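Local coordinates for protein thermospermine synthase (Medicago truncatula, PDB 6BQ6) that probably makes thermospermine by transferring an aminopropyl group from decarboxylated S-adenosylmethionine to spermidine, and binds thermospermine, at residues B[268-271]-B[272-276]. Sequence-based numbering, arbitrary orientation.
Sequences LDLS and AEELD
S271 caps the first turn of the helix that begins at A272. Its OG accepts a fairly straight hydrogen bond from the backbone N of E274 (3.1 Å), the N-cap bond to the N3 residue. With chi1 at 68°, OG lies near both the backbone N and the carbonyl carbon and faces the N-H groups of the first turn. The S271 carbonyl opens the i to i+4 ladder, its O taking the N-H of L275 at 3.0 Å in an almost straight bond (176°). E273 folds back at chi2, bringing OE1 to 3.7 Å from S271 OG. E274 leads its CG anti to the backbone N (chi1 -175°), where it meets L270 CD2 at 3.9 Å; beyond it the carboxylate turns away to a salt bridge with R278. The other L270 methyl, CD1, touches L275 CD2 at 4.0 Å, the N'-to-N4 contact of a hydrophobic staple. Trimming L275 to an alanine would take away CG and both methyls, and is likely to leave L270 CD1 without its partner and open a gap against L97 and H98. L268, L270 and L275 all touch H98 of helix 84-98, L275 also L97, and L268 also Y243 and V245 of strand 243-251; the capped turn thus joins helix 272-282 to the loop after strand 256-264.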
ATOM      1  N   LEU B 268      -2.315  45.218  -8.898  1.00 26.62           N
ATOM      2  CA  LEU B 268      -1.572  44.023  -9.349  1.00 27.14           C
ATOM      3  C   LEU B 268      -2.133  43.620 -10.718  1.00 30.25           C
ATOM      4  O   LEU B 268      -2.910  42.682 -10.829  1.00 33.66           O
ATOM      5  CB  LEU B 268      -1.749  42.904  -8.355  1.00 25.94           C
ATOM      6  CG  LEU B 268      -1.224  43.110  -6.931  1.00 24.80           C
ATOM      7  CD1 LEU B 268      -1.898  42.123  -5.989  1.00 24.57           C
ATOM      8  CD2 LEU B 268       0.279  42.933  -6.929  1.00 24.24           C
ATOM      9  N   ASP B 269      -1.714  44.323 -11.746  1.00 31.97           N
ATOM     10  CA  ASP B 269      -2.365  44.224 -13.048  1.00 34.18           C
ATOM     11  C   ASP B 269      -1.307  44.539 -14.070  1.00 34.21           C
ATOM     12  O   ASP B 269      -1.074  45.691 -14.413  1.00 38.89           O
ATOM     13  CB  ASP B 269      -3.542  45.208 -13.166  1.00 37.44           C
ATOM     14  CG  ASP B 269      -3.099  46.691 -13.145  1.00 43.62           C
ATOM     15  OD1 ASP B 269      -2.054  47.017 -12.511  1.00 49.00           O
ATOM     16  OD2 ASP B 269      -3.783  47.545 -13.777  1.00 48.70           O
ATOM     17  N   LEU B 270      -0.589  43.526 -14.470  1.00 32.46           N
ATOM     18  CA  LEU B 270       0.393  43.637 -15.505  1.00 31.67           C
ATOM     19  C   LEU B 270       0.069  42.644 -16.572  1.00 31.90           C
ATOM     20  O   LEU B 270      -0.442  41.544 -16.313  1.00 31.13           O
ATOM     21  CB  LEU B 270       1.776  43.390 -14.953  1.00 32.53           C
ATOM     22  CG  LEU B 270       2.312  44.499 -14.059  1.00 32.68           C
ATOM     23  CD1 LEU B 270       3.682  44.075 -13.598  1.00 33.79           C
ATOM     24  CD2 LEU B 270       2.382  45.837 -14.787  1.00 35.19           C
ATOM     25  N   SER B 271       0.389  43.023 -17.798  1.00 31.55           N
ATOM     26  CA  SER B 271       0.169  42.138 -18.910  1.00 30.93           C
ATOM     27  C   SER B 271       1.293  41.098 -18.948  1.00 28.68           C
ATOM     28  O   SER B 271       2.375  41.302 -18.403  1.00 28.47           O
ATOM     29  CB  SER B 271       0.166  42.955 -20.235  1.00 30.67           C
ATOM     30  OG  SER B 271       1.454  43.473 -20.506  1.00 32.15           O
ATOM     31  N   ALA B 272       1.029  40.027 -19.678  1.00 26.99           N
ATOM     32  CA  ALA B 272       2.047  39.037 -19.996  1.00 26.29           C
ATOM     33  C   ALA B 272       3.319  39.668 -20.511  1.00 27.77           C
ATOM     34  O   ALA B 272       4.401  39.376 -20.055  1.00 25.85           O
ATOM     35  CB  ALA B 272       1.523  38.038 -20.995  1.00 25.82           C
ATOM     36  N   GLU B 273       3.200  40.576 -21.465  1.00 29.75           N
ATOM     37  CA  GLU B 273       4.409  41.108 -22.063  1.00 30.00           C
ATOM     38  C   GLU B 273       5.193  41.986 -21.117  1.00 29.44           C
ATOM     39  O   GLU B 273       6.401  41.950 -21.146  1.00 29.26           O
ATOM     40  CB  GLU B 273       4.099  41.880 -23.347  1.00 31.20           C
ATOM     41  CG  GLU B 273       3.555  41.041 -24.481  1.00 32.57           C
ATOM     42  CD  GLU B 273       2.119  40.633 -24.311  1.00 32.11           C
ATOM     43  OE1 GLU B 273       1.388  41.210 -23.479  1.00 32.87           O
ATOM     44  OE2 GLU B 273       1.678  39.696 -24.980  1.00 37.07           O
ATOM     45  N   GLU B 274       4.515  42.788 -20.302  1.00 30.92           N
ATOM     46  CA  GLU B 274       5.222  43.607 -19.314  1.00 32.50           C
ATOM     47  C   GLU B 274       5.946  42.750 -18.286  1.00 29.58           C
ATOM     48  O   GLU B 274       7.094  43.005 -17.934  1.00 29.26           O
ATOM     49  CB  GLU B 274       4.303  44.617 -18.612  1.00 35.44           C
ATOM     50  CG  GLU B 274       5.040  45.578 -17.640  1.00 39.37           C
ATOM     51  CD  GLU B 274       6.392  46.147 -18.132  1.00 41.49           C
ATOM     52  OE1 GLU B 274       6.600  46.394 -19.341  1.00 43.40           O
ATOM     53  OE2 GLU B 274       7.267  46.394 -17.285  1.00 41.99           O
ATOM     54  N   LEU B 275       5.288  41.681 -17.846  1.00 28.63           N
ATOM     55  CA  LEU B 275       5.983  40.717 -17.032  1.00 26.28           C
ATOM     56  C   LEU B 275       7.225  40.139 -17.708  1.00 25.97           C
ATOM     57  O   LEU B 275       8.248  40.036 -17.080  1.00 25.24           O
ATOM     58  CB  LEU B 275       5.043  39.549 -16.634  1.00 25.81           C
ATOM     59  CG  LEU B 275       3.996  39.960 -15.635  1.00 25.27           C
ATOM     60  CD1 LEU B 275       2.899  38.920 -15.497  1.00 25.71           C
ATOM     61  CD2 LEU B 275       4.618  40.225 -14.277  1.00 24.64           C
ATOM     62  N   ASP B 276       7.136  39.746 -18.990  1.00 25.88           N
ATOM     63  CA  ASP B 276       8.345  39.197 -19.666  1.00 26.22           C
ATOM     64  C   ASP B 276       9.491  40.206 -19.750  1.00 26.30           C
ATOM     65  O   ASP B 276      10.663  39.854 -19.596  1.00 26.73           O
ATOM     66  CB  ASP B 276       8.038  38.670 -21.058  1.00 26.78           C
ATOM     67  CG  ASP B 276       7.210  37.402 -21.027  1.00 28.15           C
ATOM     68  OD1 ASP B 276       7.357  36.603 -20.062  1.00 28.09           O
ATOM     69  OD2 ASP B 276       6.393  37.193 -21.965  1.00 28.61           O
TER